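Local atomic coordinates of Serine/threonine-protein kinase/endoribonuclease IRE1 (Saccharomyces cerevisiae, PDB entry 2BE1), a protein that senses unfolded proteins in the endoplasmic reticulum lumen through its N-terminal domain and, once activated, splices HAC1 precursor mRNA to start the unfolded protein response. Residues A[46-51]-A[186-191]; A[56-61]-A[288-293]; A[84-89]-A[173-178]; A[112-117]-A[180-185]. One frame throughout, in Å; residues are numbered along the deposited sequence.

Contact 1 (A[46-51]-A[186-191])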
loop_
_atom_site.group_PDB
_atom_site.type_symbol
_atom_site.label_atom_id
_atom_site.label_comp_id
_atom_site.label_asym_id
_atom_site.label_seq_id
_atom_site.Cartn_x
_atom_site.Cartn_y
_atom_site.Cartn_z
ATOM N N GLU A 46 4.588 17.168 -1.326
ATOM C CA GLU A 46 5.667 17.597 -2.125
ATOM C C GLU A 46 5.411 17.053 -3.507
ATOM O O GLU A 46 5.705 15.895 -3.796
ATOM C CB GLU A 46 6.942 17.078 -1.522
ATOM C CG GLU A 46 8.202 17.275 -2.346
ATOM C CD GLU A 46 9.293 16.251 -1.902
ATOM O OE1 GLU A 46 9.639 15.339 -2.744
ATOM O OE2 GLU A 46 9.751 16.336 -0.699
ATOM N N ILE A 47 4.806 17.929 -4.313
ATOM C CA ILE A 47 4.479 17.736 -5.710
ATOM C C ILE A 47 5.616 18.208 -6.570
ATOM O O ILE A 47 6.132 19.301 -6.406
ATOM C CB ILE A 47 3.256 18.586 -6.130
ATOM C CG1 ILE A 47 1.951 18.037 -5.537
ATOM C CG2 ILE A 47 3.165 18.712 -7.675
ATOM C CD1 ILE A 47 0.802 19.083 -5.300
ATOM N N GLN A 48 5.948 17.377 -7.542
ATOM C CA GLN A 48 7.022 17.640 -8.484
ATOM C C GLN A 48 6.581 17.400 -9.943
ATOM O O GLN A 48 6.521 16.270 -10.396
ATOM C CB GLN A 48 8.150 16.728 -8.118
ATOM C CG GLN A 48 9.469 17.182 -8.559
ATOM C CD GLN A 48 10.343 15.975 -8.725
ATOM O OE1 GLN A 48 11.132 15.892 -9.673
ATOM N NE2 GLN A 48 10.175 14.990 -7.829
ATOM N N GLU A 49 6.276 18.482 -10.659
ATOM C CA GLU A 49 5.546 18.419 -11.920
ATOM C C GLU A 49 6.434 18.881 -13.070
ATOM O O GLU A 49 7.602 19.196 -12.823
ATOM C CB GLU A 49 4.222 19.211 -11.821
ATOM C CG GLU A 49 4.365 20.731 -11.754
ATOM C CD GLU A 49 3.220 21.438 -11.013
ATOM O OE1 GLU A 49 3.491 22.528 -10.456
ATOM O OE2 GLU A 49 2.075 20.918 -10.988
ATOM N N PRO A 50 5.897 18.890 -14.328
ATOM C CA PRO A 50 6.779 19.164 -15.460
ATOM C C PRO A 50 7.012 20.683 -15.748
ATOM O O PRO A 50 8.087 21.024 -16.284
ATOM C CB PRO A 50 6.127 18.384 -16.631
ATOM C CG PRO A 50 4.690 18.318 -16.306
ATOM C CD PRO A 50 4.514 18.661 -14.809
ATOM N N SER A 51 6.092 21.589 -15.398
ATOM C CA SER A 51 6.478 23.016 -15.388
ATOM C C SER A 51 5.370 24.039 -15.576
ATOM O O SER A 51 4.841 24.206 -16.691
ATOM C CB SER A 51 7.592 23.323 -16.401
ATOM O OG SER A 51 7.949 24.687 -16.343
ATOM N N SER A 186 6.393 14.194 -17.011
ATOM C CA SER A 186 6.656 13.386 -15.809
ATOM C C SER A 186 6.279 14.060 -14.449
ATOM O O SER A 186 6.930 15.009 -14.006
ATOM C CB SER A 186 8.164 13.054 -15.825
ATOM O OG SER A 186 8.419 11.718 -15.474
ATOM N N TYR A 187 5.246 13.558 -13.784
ATOM C CA TYR A 187 4.961 13.959 -12.420
ATOM C C TYR A 187 5.597 13.087 -11.341
ATOM O O TYR A 187 6.135 11.977 -11.609
ATOM C CB TYR A 187 3.495 13.874 -12.206
ATOM C CG TYR A 187 2.788 14.792 -13.065
ATOM C CD1 TYR A 187 2.548 14.473 -14.382
ATOM C CD2 TYR A 187 2.346 16.004 -12.571
ATOM C CE1 TYR A 187 1.858 15.350 -15.205
ATOM C CE2 TYR A 187 1.658 16.904 -13.370
ATOM C CZ TYR A 187 1.415 16.574 -14.692
ATOM O OH TYR A 187 0.737 17.457 -15.503
ATOM N N ASN A 188 5.490 13.580 -10.102
ATOM C CA ASN A 188 5.979 12.846 -8.939
ATOM C C ASN A 188 5.617 13.323 -7.565
ATOM O O ASN A 188 6.488 13.700 -6.809
ATOM C CB ASN A 188 7.474 12.760 -8.968
ATOM C CG ASN A 188 7.936 11.557 -8.267
ATOM O OD1 ASN A 188 8.941 10.965 -8.667
ATOM N ND2 ASN A 188 7.186 11.135 -7.205
ATOM N N VAL A 189 4.343 13.244 -7.233
ATOM C CA VAL A 189 3.876 13.674 -5.920
ATOM C C VAL A 189 4.218 12.689 -4.794
ATOM O O VAL A 189 4.325 11.503 -5.053
ATOM C CB VAL A 189 2.353 14.047 -5.899
ATOM C CG1 VAL A 189 1.618 13.549 -7.126
ATOM C CG2 VAL A 189 1.695 13.646 -4.548
ATOM N N THR A 190 4.435 13.199 -3.577
ATOM C CA THR A 190 4.519 12.372 -2.362
ATOM C C THR A 190 3.619 13.075 -1.295
ATOM O O THR A 190 3.615 14.284 -1.222
ATOM C CB THR A 190 6.017 12.114 -1.896
ATOM O OG1 THR A 190 6.377 13.014 -0.859
ATOM C CG2 THR A 190 7.030 12.321 -3.019
ATOM N N TYR A 191 2.807 12.336 -0.545
ATOM C CA TYR A 191 1.805 12.931 0.342
ATOM C C TYR A 191 1.709 12.110 1.636
ATOM O O TYR A 191 1.423 10.913 1.618
ATOM C CB TYR A 191 0.446 12.965 -0.338
ATOM C CG TYR A 191 -0.729 12.970 0.605
ATOM C CD1 TYR A 191 -0.820 13.901 1.577
ATOM C CD2 TYR A 191 -1.773 12.024 0.504
ATOM C CE1 TYR A 191 -1.928 13.930 2.468
ATOM C CE2 TYR A 191 -2.883 12.019 1.372
ATOM C CZ TYR A 191 -2.955 12.982 2.359
ATOM O OH TYR A 191 -4.014 13.068 3.270
#
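Residues 46-50 and 186-190 run antiparallel, their end-to-end directions 175° apart, with Ile47 and Val189 facing at a CA-CA distance of 4.1 Å. In the lumenal domain this is an edge pairing of a curled antiparallel sheet: the short strand 45-46 joins strand 190-195 through Glu46 and Thr190, a hydrogen-bonded pair whose N-to-O distances are both 3.0 Å (Glu46 N to Thr190 O and Thr190 N to Glu46 O). Beyond it regular strand pairing stops. Tyr187 CA approaches Gln48 O at 3.4 Å in a CA-H...O contact, and a like one links Val189 CA to Glu46 O.

The side chains of Gln48 and Asn188 run alongside one another in the same direction, amide planes nearly parallel; Gln48 NE2 rests on Asn188 CB, and Gln48 CB on Asn188 O. Ile47 meets Val189 through CG1 against CB, and both also reach Leu59 of strand 57-61. Glu49 turns its carboxylate to that strand, accepting from Leu59 N and hydrogen bonding to Thr58 OG1, while its CB packs near Tyr187 CE2. With CG anti to the carbonyl carbon (chi1 -63°), Tyr187 swings its ring under Pro50 in a CH-pi contact: Pro50 CD stands 3.9 Å from the Tyr187 ring centroid, over one face, 24° off the normal and displaced toward the CE2-CZ side of the rim.

Contact 2 (A[56-61]-A[288-293])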
loop_
_atom_site.group_PDB
_atom_site.type_symbol
_atom_site.label_atom_id
_atom_site.label_comp_id
_atom_site.label_asym_id
_atom_site.label_seq_id
_atom_site.Cartn_x
_atom_site.Cartn_y
_atom_site.Cartn_z
ATOM N N TYR A 56 0.388 26.504 -18.451
ATOM C CA TYR A 56 -0.143 27.344 -17.324
ATOM C C TYR A 56 -0.977 26.562 -16.300
ATOM O O TYR A 56 -2.084 26.986 -15.922
ATOM C CB TYR A 56 -0.905 28.557 -17.828
ATOM C CG TYR A 56 -0.109 29.331 -18.828
ATOM C CD1 TYR A 56 1.213 29.690 -18.552
ATOM C CD2 TYR A 56 -0.661 29.696 -20.075
ATOM C CE1 TYR A 56 1.973 30.425 -19.489
ATOM C CE2 TYR A 56 0.080 30.438 -21.020
ATOM C CZ TYR A 56 1.400 30.805 -20.719
ATOM O OH TYR A 56 2.157 31.538 -21.629
ATOM N N GLU A 57 -0.414 25.429 -15.868
ATOM C CA GLU A 57 -1.093 24.449 -15.045
ATOM C C GLU A 57 -0.230 24.038 -13.924
ATOM O O GLU A 57 0.990 23.974 -14.074
ATOM C CB GLU A 57 -1.234 23.155 -15.783
ATOM C CG GLU A 57 -2.059 23.158 -16.959
ATOM C CD GLU A 57 -1.927 21.830 -17.529
ATOM O OE1 GLU A 57 -1.284 21.024 -16.818
ATOM O OE2 GLU A 57 -2.445 21.581 -18.639
ATOM N N THR A 58 -0.884 23.610 -12.855
ATOM C CA THR A 58 -0.185 23.145 -11.719
ATOM C C THR A 58 -0.992 22.082 -10.971
ATOM O O THR A 58 -2.235 22.109 -10.948
ATOM C CB THR A 58 0.168 24.353 -10.903
ATOM O OG1 THR A 58 1.282 24.070 -10.058
ATOM C CG2 THR A 58 -0.998 24.777 -10.121
ATOM N N LEU A 59 -0.283 21.118 -10.392
ATOM C CA LEU A 59 -0.932 20.053 -9.635
ATOM C C LEU A 59 -1.068 20.448 -8.206
ATOM O O LEU A 59 -0.109 20.987 -7.645
ATOM C CB LEU A 59 -0.127 18.769 -9.682
ATOM C CG LEU A 59 -0.907 17.517 -9.275
ATOM C CD1 LEU A 59 -2.275 17.471 -9.916
ATOM C CD2 LEU A 59 -0.160 16.278 -9.608
ATOM N N ILE A 60 -2.231 20.178 -7.614
ATOM C CA ILE A 60 -2.526 20.650 -6.278
ATOM C C ILE A 60 -3.256 19.593 -5.530
ATOM O O ILE A 60 -4.294 19.131 -6.004
ATOM C CB ILE A 60 -3.454 21.860 -6.329
ATOM C CG1 ILE A 60 -2.765 22.994 -7.078
ATOM C CG2 ILE A 60 -3.827 22.330 -4.916
ATOM C CD1 ILE A 60 -3.646 23.985 -7.612
ATOM N N ILE A 61 -2.757 19.209 -4.345
ATOM C CA ILE A 61 -3.541 18.271 -3.470
ATOM C C ILE A 61 -3.984 18.825 -2.126
ATOM O O ILE A 61 -3.346 19.725 -1.521
ATOM C CB ILE A 61 -2.810 17.016 -3.204
ATOM C CG1 ILE A 61 -1.656 17.328 -2.290
ATOM C CG2 ILE A 61 -2.289 16.401 -4.540
ATOM C CD1 ILE A 61 -0.491 16.481 -2.645
ATOM N N LEU A 288 7.429 25.070 -2.052
ATOM C CA LEU A 288 6.710 25.602 -3.242
ATOM C C LEU A 288 5.645 24.717 -3.870
ATOM O O LEU A 288 5.167 25.002 -4.968
ATOM C CB LEU A 288 7.664 26.095 -4.344
ATOM C CG LEU A 288 8.812 26.990 -3.891
ATOM C CD1 LEU A 288 9.911 26.899 -4.946
ATOM C CD2 LEU A 288 8.384 28.377 -3.691
ATOM N N SER A 289 5.234 23.677 -3.158
ATOM C CA SER A 289 4.133 22.874 -3.648
ATOM C C SER A 289 2.779 23.492 -3.345
ATOM O O SER A 289 2.528 23.934 -2.231
ATOM C CB SER A 289 4.217 21.502 -3.039
ATOM O OG SER A 289 5.569 21.112 -2.978
ATOM N N TRP A 290 1.902 23.511 -4.338
ATOM C CA TRP A 290 0.557 24.078 -4.157
ATOM C C TRP A 290 -0.366 23.159 -3.402
ATOM O O TRP A 290 -0.474 21.980 -3.753
ATOM C CB TRP A 290 -0.082 24.399 -5.547
ATOM C CG TRP A 290 0.500 25.650 -6.028
ATOM C CD1 TRP A 290 1.577 25.795 -6.862
ATOM C CD2 TRP A 290 0.155 26.973 -5.578
ATOM N NE1 TRP A 290 1.896 27.121 -6.976
ATOM C CE2 TRP A 290 1.055 27.868 -6.200
ATOM C CE3 TRP A 290 -0.836 27.477 -4.722
ATOM C CZ2 TRP A 290 1.004 29.219 -6.012
ATOM C CZ3 TRP A 290 -0.890 28.805 -4.521
ATOM C CH2 TRP A 290 0.025 29.683 -5.189
ATOM N N PHE A 291 -1.097 23.668 -2.430
ATOM C CA PHE A 291 -2.122 22.791 -1.807
ATOM C C PHE A 291 -3.484 23.432 -1.652
ATOM O O PHE A 291 -3.622 24.694 -1.591
ATOM C CB PHE A 291 -1.672 22.250 -0.441
ATOM C CG PHE A 291 -1.514 23.335 0.621
ATOM C CD1 PHE A 291 -2.642 23.868 1.285
ATOM C CD2 PHE A 291 -0.227 23.855 0.959
ATOM C CE1 PHE A 291 -2.462 24.887 2.300
ATOM C CE2 PHE A 291 -0.087 24.874 1.940
ATOM C CZ PHE A 291 -1.189 25.358 2.605
ATOM N N ALA A 292 -4.491 22.565 -1.572
ATOM C CA ALA A 292 -5.873 23.073 -1.451
ATOM C C ALA A 292 -6.480 22.763 -0.086
ATOM O O ALA A 292 -6.107 21.776 0.555
ATOM C CB ALA A 292 -6.724 22.489 -2.501
ATOM N N LEU A 293 -7.420 23.597 0.344
ATOM C CA LEU A 293 -8.203 23.331 1.528
ATOM C C LEU A 293 -9.647 23.617 1.134
ATOM O O LEU A 293 -10.049 24.773 0.935
ATOM C CB LEU A 293 -7.716 24.182 2.714
ATOM C CG LEU A 293 -6.203 24.140 2.986
ATOM C CD1 LEU A 293 -5.916 24.924 4.149
ATOM C CD2 LEU A 293 -5.738 22.792 3.321
#
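Apolar contacts dominate here, and Ile60 carries most of them by dividing its two branches between Trp290 and Ala292. Its CG1 lies beside the backbone N (chi1 -62°) and runs alongside Trp290, Ile60 CG1 reaching Trp290 CB at 3.4 Å. The other branch, Ile60 CG2, packs on Ala292 CB at 3.8 Å and also lies close to the peptide joining Phe291 and Ala292. Cutting Ile60 back to an alanine removes both branches and would probably open a gap between the strands, leaving Trp290 CB and the Ala292 methyl without their shared partner.

The strands concerned, 57-61 and 290-293, are outer strands of two different three-stranded antiparallel sheets in the lumenal domain. Their axes come within 4.6 Å and diverge by 44°, so they meet where the first strand ends and the second begins, in a single backbone bridge, Ile61 with Phe291, and do not pair along their length.

Polar contacts across the junction are correspondingly few. Ala292 N donates to Ile61 O at 3.1 Å; the bond is fairly straight at hydrogen (162°), although the donor stands well above the carbonyl plane. Ile60 CA adds a CA-H...O contact to Trp290 O. The side chains of Thr58 and Trp290 stand nearly perpendicular, with Thr58 OG1 3.6 Å from Trp290 CD1, while that hydroxyl has its hydrogen-bonding partner in Glu49 OE1.

Contact 3 (A[84-89]-A[173-178])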
loop_
_atom_site.group_PDB
_atom_site.type_symbol
_atom_site.label_atom_id
_atom_site.label_comp_id
_atom_site.label_asym_id
_atom_site.label_seq_id
_atom_site.Cartn_x
_atom_site.Cartn_y
_atom_site.Cartn_z
ATOM N N SER A 84 -8.177 10.649 -5.693
ATOM C CA SER A 84 -7.624 10.870 -4.389
ATOM C C SER A 84 -6.243 10.295 -4.494
ATOM O O SER A 84 -5.971 9.364 -5.256
ATOM C CB SER A 84 -8.544 10.143 -3.391
ATOM O OG SER A 84 -7.928 9.201 -2.514
ATOM N N ILE A 85 -5.318 10.831 -3.762
ATOM C CA ILE A 85 -4.061 10.174 -3.863
ATOM C C ILE A 85 -4.001 8.770 -3.326
ATOM O O ILE A 85 -3.433 7.972 -3.983
ATOM C CB ILE A 85 -2.945 10.977 -3.351
ATOM C CG1 ILE A 85 -2.333 11.648 -4.550
ATOM C CG2 ILE A 85 -1.876 10.070 -2.712
ATOM C CD1 ILE A 85 -1.516 12.748 -4.175
ATOM N N ARG A 86 -4.559 8.468 -2.149
ATOM C CA ARG A 86 -4.637 7.092 -1.667
ATOM C C ARG A 86 -5.175 6.294 -2.824
ATOM O O ARG A 86 -4.520 5.403 -3.344
ATOM C CB ARG A 86 -5.560 6.941 -0.451
ATOM C CG ARG A 86 -6.182 5.529 -0.325
ATOM C CD ARG A 86 -7.035 5.342 0.893
ATOM N NE ARG A 86 -6.189 4.910 1.999
ATOM C CZ ARG A 86 -5.760 5.682 3.026
ATOM N NH1 ARG A 86 -6.099 6.992 3.186
ATOM N NH2 ARG A 86 -4.970 5.130 3.960
ATOM N N GLN A 87 -6.361 6.679 -3.258
ATOM C CA GLN A 87 -7.068 5.982 -4.293
ATOM C C GLN A 87 -6.243 5.766 -5.530
ATOM O O GLN A 87 -6.307 4.721 -6.115
ATOM C CB GLN A 87 -8.306 6.763 -4.637
ATOM C CG GLN A 87 -9.189 6.211 -5.749
ATOM C CD GLN A 87 -9.934 7.371 -6.417
ATOM O OE1 GLN A 87 -9.601 7.765 -7.565
ATOM N NE2 GLN A 87 -10.890 8.000 -5.658
ATOM N N LEU A 88 -5.466 6.738 -5.951
ATOM C CA LEU A 88 -4.612 6.480 -7.106
ATOM C C LEU A 88 -3.536 5.401 -6.871
ATOM O O LEU A 88 -3.515 4.397 -7.537
ATOM C CB LEU A 88 -3.998 7.781 -7.598
ATOM C CG LEU A 88 -4.137 8.068 -9.084
ATOM C CD1 LEU A 88 -5.602 8.090 -9.504
ATOM C CD2 LEU A 88 -3.559 9.409 -9.223
ATOM N N VAL A 89 -2.665 5.621 -5.907
ATOM C CA VAL A 89 -1.702 4.651 -5.465
ATOM C C VAL A 89 -2.347 3.294 -5.358
ATOM O O VAL A 89 -1.754 2.313 -5.762
ATOM C CB VAL A 89 -1.139 5.002 -4.082
ATOM C CG1 VAL A 89 -0.397 3.820 -3.481
ATOM C CG2 VAL A 89 -0.238 6.256 -4.152
ATOM N N THR A 173 0.806 7.513 7.857
ATOM C CA THR A 173 0.932 6.822 6.570
ATOM C C THR A 173 1.541 7.783 5.500
ATOM O O THR A 173 1.320 8.991 5.551
ATOM C CB THR A 173 -0.419 6.148 6.161
ATOM O OG1 THR A 173 -0.479 6.019 4.743
ATOM C CG2 THR A 173 -1.633 6.940 6.574
ATOM N N ILE A 174 2.372 7.276 4.604
ATOM C CA ILE A 174 3.012 8.127 3.615
ATOM C C ILE A 174 2.947 7.566 2.227
ATOM O O ILE A 174 3.684 6.603 1.869
ATOM C CB ILE A 174 4.466 8.236 3.810
ATOM C CG1 ILE A 174 4.769 8.772 5.187
ATOM C CG2 ILE A 174 5.006 9.141 2.763
ATOM C CD1 ILE A 174 6.192 8.596 5.589
ATOM N N PHE A 175 2.124 8.213 1.414
ATOM C CA PHE A 175 1.914 7.791 0.049
ATOM C C PHE A 175 2.933 8.423 -0.876
ATOM O O PHE A 175 3.571 9.454 -0.535
ATOM C CB PHE A 175 0.551 8.257 -0.405
ATOM C CG PHE A 175 -0.557 7.701 0.379
ATOM C CD1 PHE A 175 -0.920 8.278 1.556
ATOM C CD2 PHE A 175 -1.267 6.592 -0.079
ATOM C CE1 PHE A 175 -1.969 7.760 2.268
ATOM C CE2 PHE A 175 -2.328 6.088 0.629
ATOM C CZ PHE A 175 -2.672 6.665 1.794
ATOM N N GLU A 176 3.033 7.843 -2.077
ATOM C CA GLU A 176 3.928 8.367 -3.074
ATOM C C GLU A 176 3.546 7.846 -4.401
ATOM O O GLU A 176 3.783 6.715 -4.684
ATOM C CB GLU A 176 5.260 7.828 -2.753
ATOM C CG GLU A 176 6.383 8.241 -3.601
ATOM C CD GLU A 176 7.645 7.726 -2.911
ATOM O OE1 GLU A 176 8.128 6.604 -3.312
ATOM O OE2 GLU A 176 8.060 8.405 -1.903
ATOM N N LEU A 177 2.937 8.692 -5.204
ATOM C CA LEU A 177 2.477 8.341 -6.531
ATOM C C LEU A 177 3.477 8.886 -7.533
ATOM O O LEU A 177 3.960 10.009 -7.379
ATOM C CB LEU A 177 1.132 8.987 -6.766
ATOM C CG LEU A 177 0.674 8.600 -8.134
ATOM C CD1 LEU A 177 -0.309 7.463 -7.988
ATOM C CD2 LEU A 177 0.037 9.841 -8.698
ATOM N N GLY A 178 3.797 8.101 -8.548
ATOM C CA GLY A 178 4.791 8.512 -9.502
ATOM C C GLY A 178 4.133 8.304 -10.819
ATOM O O GLY A 178 3.834 7.188 -11.148
#
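A short capped helix, 85-89, packs here on strand 167-179, with Phe175 and Leu177 directed at Arg86, Leu88 and Val89. The local axes are 8.5 Å apart and cross at 63°. The Phe175 ring, its CG beside the backbone N (chi1 -61°), reaches the first turn: Phe175 CE2 lies 3.4 Å from Arg86 CA. Arg86 bends at chi3, and its guanidinium plane stands almost perpendicular to the ring, 85° apart. Phe175 CZ thus sits over the centre of the guanidinium face, 3.4 Å above it, an edge-on approach by the ring and not a parallel stack. Asp66 forms a salt bridge with Arg86 NH1, which is likely to restrain the group's rotation.

The helix follows strand 77-84 directly, so the contact joins the end of that three-stranded sheet to the larger curled sheet containing strand 167-179. Ser84 is the N-cap: its OG accepts from Gln87 N at 3.1 Å. From the helix's last residue Val89 CG2 comes to the edge of the Phe175 ring; from its first, Ile85 CG2 meets Phe175 CB. With a serine in place of Phe175 the ring is gone, and the Arg86 guanidinium face and Val89 CG2 would probably lose their common packing partner. Farther along, Leu177 splits its methyls, CD1 going to Val89 N and Leu88 CB, and Leu177 CD2 meeting Leu88 CD2 at 3.7 Å.

Contact 4 (A[112-117]-A[180-185])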
loop_
_atom_site.group_PDB
_atom_site.type_symbol
_atom_site.label_atom_id
_atom_site.label_comp_id
_atom_site.label_asym_id
_atom_site.label_seq_id
_atom_site.Cartn_x
_atom_site.Cartn_y
_atom_site.Cartn_z
ATOM N N GLU A 112 0.702 7.706 -23.931
ATOM C CA GLU A 112 0.628 6.778 -22.810
ATOM C C GLU A 112 1.397 7.154 -21.510
ATOM O O GLU A 112 2.564 7.545 -21.544
ATOM C CB GLU A 112 1.021 5.398 -23.289
ATOM C CG GLU A 112 2.232 5.383 -24.123
ATOM C CD GLU A 112 2.853 4.033 -24.090
ATOM O OE1 GLU A 112 3.379 3.643 -23.049
ATOM O OE2 GLU A 112 2.804 3.321 -25.092
ATOM N N LYS A 113 0.692 7.036 -20.380
ATOM C CA LYS A 113 1.248 7.115 -19.021
ATOM C C LYS A 113 1.334 5.717 -18.320
ATOM O O LYS A 113 0.674 4.738 -18.716
ATOM C CB LYS A 113 0.408 8.074 -18.154
ATOM C CG LYS A 113 0.618 9.546 -18.389
ATOM C CD LYS A 113 -0.451 10.087 -19.327
ATOM C CE LYS A 113 -0.096 11.446 -19.970
ATOM N NZ LYS A 113 -0.433 11.303 -21.455
ATOM N N VAL A 114 2.164 5.647 -17.279
ATOM C CA VAL A 114 2.212 4.505 -16.357
ATOM C C VAL A 114 2.296 4.957 -14.885
ATOM O O VAL A 114 3.184 5.728 -14.518
ATOM C CB VAL A 114 3.339 3.483 -16.745
ATOM C CG1 VAL A 114 4.678 4.098 -16.770
ATOM C CG2 VAL A 114 3.392 2.374 -15.764
ATOM N N TYR A 115 1.357 4.492 -14.064
ATOM C CA TYR A 115 1.220 4.952 -12.668
ATOM C C TYR A 115 1.739 3.919 -11.707
ATOM O O TYR A 115 1.150 2.867 -11.533
ATOM C CB TYR A 115 -0.230 5.231 -12.318
ATOM C CG TYR A 115 -0.866 6.283 -13.186
ATOM C CD1 TYR A 115 -1.079 6.056 -14.542
ATOM C CD2 TYR A 115 -1.277 7.523 -12.657
ATOM C CE1 TYR A 115 -1.689 7.031 -15.364
ATOM C CE2 TYR A 115 -1.891 8.503 -13.458
ATOM C CZ TYR A 115 -2.093 8.231 -14.816
ATOM O OH TYR A 115 -2.684 9.120 -15.676
ATOM N N THR A 116 2.870 4.212 -11.102
ATOM C CA THR A 116 3.422 3.339 -10.111
ATOM C C THR A 116 3.282 3.993 -8.775
ATOM O O THR A 116 3.483 5.186 -8.615
ATOM C CB THR A 116 4.866 3.041 -10.338
ATOM O OG1 THR A 116 5.617 4.243 -10.237
ATOM C CG2 THR A 116 5.024 2.525 -11.655
ATOM N N GLY A 117 2.931 3.192 -7.789
ATOM C CA GLY A 117 2.697 3.736 -6.446
ATOM C C GLY A 117 3.650 3.321 -5.335
ATOM O O GLY A 117 4.732 2.758 -5.600
ATOM N N HIS A 180 4.530 8.468 -14.941
ATOM C CA HIS A 180 5.603 8.443 -15.973
ATOM C C HIS A 180 5.113 8.407 -17.376
ATOM O O HIS A 180 4.871 7.372 -17.935
ATOM C CB HIS A 180 6.601 7.311 -15.763
ATOM C CG HIS A 180 7.355 7.427 -14.474
ATOM N ND1 HIS A 180 7.621 8.653 -13.869
ATOM C CD2 HIS A 180 7.890 6.476 -13.659
ATOM C CE1 HIS A 180 8.294 8.450 -12.744
ATOM N NE2 HIS A 180 8.468 7.137 -12.593
ATOM N N SER A 181 4.983 9.592 -17.928
ATOM C CA SER A 181 4.424 9.788 -19.238
ATOM C C SER A 181 5.592 9.796 -20.207
ATOM O O SER A 181 6.628 10.392 -19.923
ATOM C CB SER A 181 3.670 11.124 -19.253
ATOM O OG SER A 181 2.947 11.324 -20.457
ATOM N N TYR A 182 5.421 9.132 -21.344
ATOM C CA TYR A 182 6.532 8.868 -22.266
ATOM C C TYR A 182 6.889 9.997 -23.184
ATOM O O TYR A 182 8.005 10.052 -23.686
ATOM C CB TYR A 182 6.244 7.663 -23.118
ATOM C CG TYR A 182 6.377 6.381 -22.345
ATOM C CD1 TYR A 182 5.336 5.934 -21.515
ATOM C CD2 TYR A 182 7.545 5.606 -22.434
ATOM C CE1 TYR A 182 5.448 4.755 -20.806
ATOM C CE2 TYR A 182 7.662 4.417 -21.737
ATOM C CZ TYR A 182 6.605 4.003 -20.925
ATOM O OH TYR A 182 6.687 2.827 -20.224
ATOM N N ASP A 183 5.931 10.880 -23.432
ATOM C CA ASP A 183 6.230 12.138 -24.067
ATOM C C ASP A 183 7.201 12.896 -23.158
ATOM O O ASP A 183 7.969 13.686 -23.634
ATOM C CB ASP A 183 4.952 12.934 -24.316
ATOM C CG ASP A 183 4.493 13.701 -23.082
ATOM O OD1 ASP A 183 3.825 13.120 -22.189
ATOM O OD2 ASP A 183 4.805 14.905 -23.002
ATOM N N GLY A 184 7.183 12.637 -21.855
ATOM C CA GLY A 184 8.110 13.291 -20.934
ATOM C C GLY A 184 7.465 14.071 -19.798
ATOM O O GLY A 184 8.133 14.279 -18.793
ATOM N N ALA A 185 6.191 14.497 -19.965
ATOM C CA ALA A 185 5.336 15.216 -18.941
ATOM C C ALA A 185 5.220 14.483 -17.586
ATOM O O ALA A 185 4.122 14.230 -17.089
ATOM C CB ALA A 185 3.907 15.555 -19.507
#
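Three backbone hydrogen bonds tie Glu112 and Val114 to Tyr182 and His180. His180 N donates to Val114 O at 3.1 Å, and the return bond runs from Val114 N to His180 O at 3.3 Å. Tyr182 N reaches Glu112 O, also at 3.3 Å.

That same carbonyl oxygen lies at the edge of the tyrosine ring, in its plane, with Glu112 O 3.2 Å from Tyr182 CD1. The Glu112 carboxylate crosses the ring obliquely, their planes 72° apart; OE1 approaches CE1 but takes its hydrogen bond from His95. Lys113 bends at chi2 (97°), which lays its chain along Ser181, CG near CB and CE near OG, while NZ goes to a salt bridge with Asp111. Val114 CG1 packs against His180 CB at 3.9 Å and, more loosely, against Tyr182 CE1.

Strand 112-127 also hydrogen bonds to strand 94-97 on its other edge, through Lys113 with Leu96. On the edge facing His180, the loop after strand 167-179 continues the pairing of that strand with 112-127, at the dimer boundary, where the His180 and Tyr182 rings meet Phe137 of the second subunit and Val114 packs on its Met123.

How the contacts relate
Contact 2 is the buried one, contact 1 lies at the surface, and contacts 3 and 4 are partly buried. Contacts 1, 3 and 4 all reach the curled sheet: strand 190-195 neighbours strand 167-179, where Tyr191 O accepts from Phe175 N, and that strand neighbours 112-127, where Gly178 N donates to Thr116 O. Contact 2 instead joins two smaller sheets and meets contact 1 through the carboxylate of Glu49. Contacts 1 and 4 combine backbone pairing with polar side chains, contact 2 has one backbone bond among apolar branches, and contact 3 has no hydrogen bond between its segments and rests on packing. Contact 4 also meets the second subunit, whereas no other chain touches contacts 1 and 2.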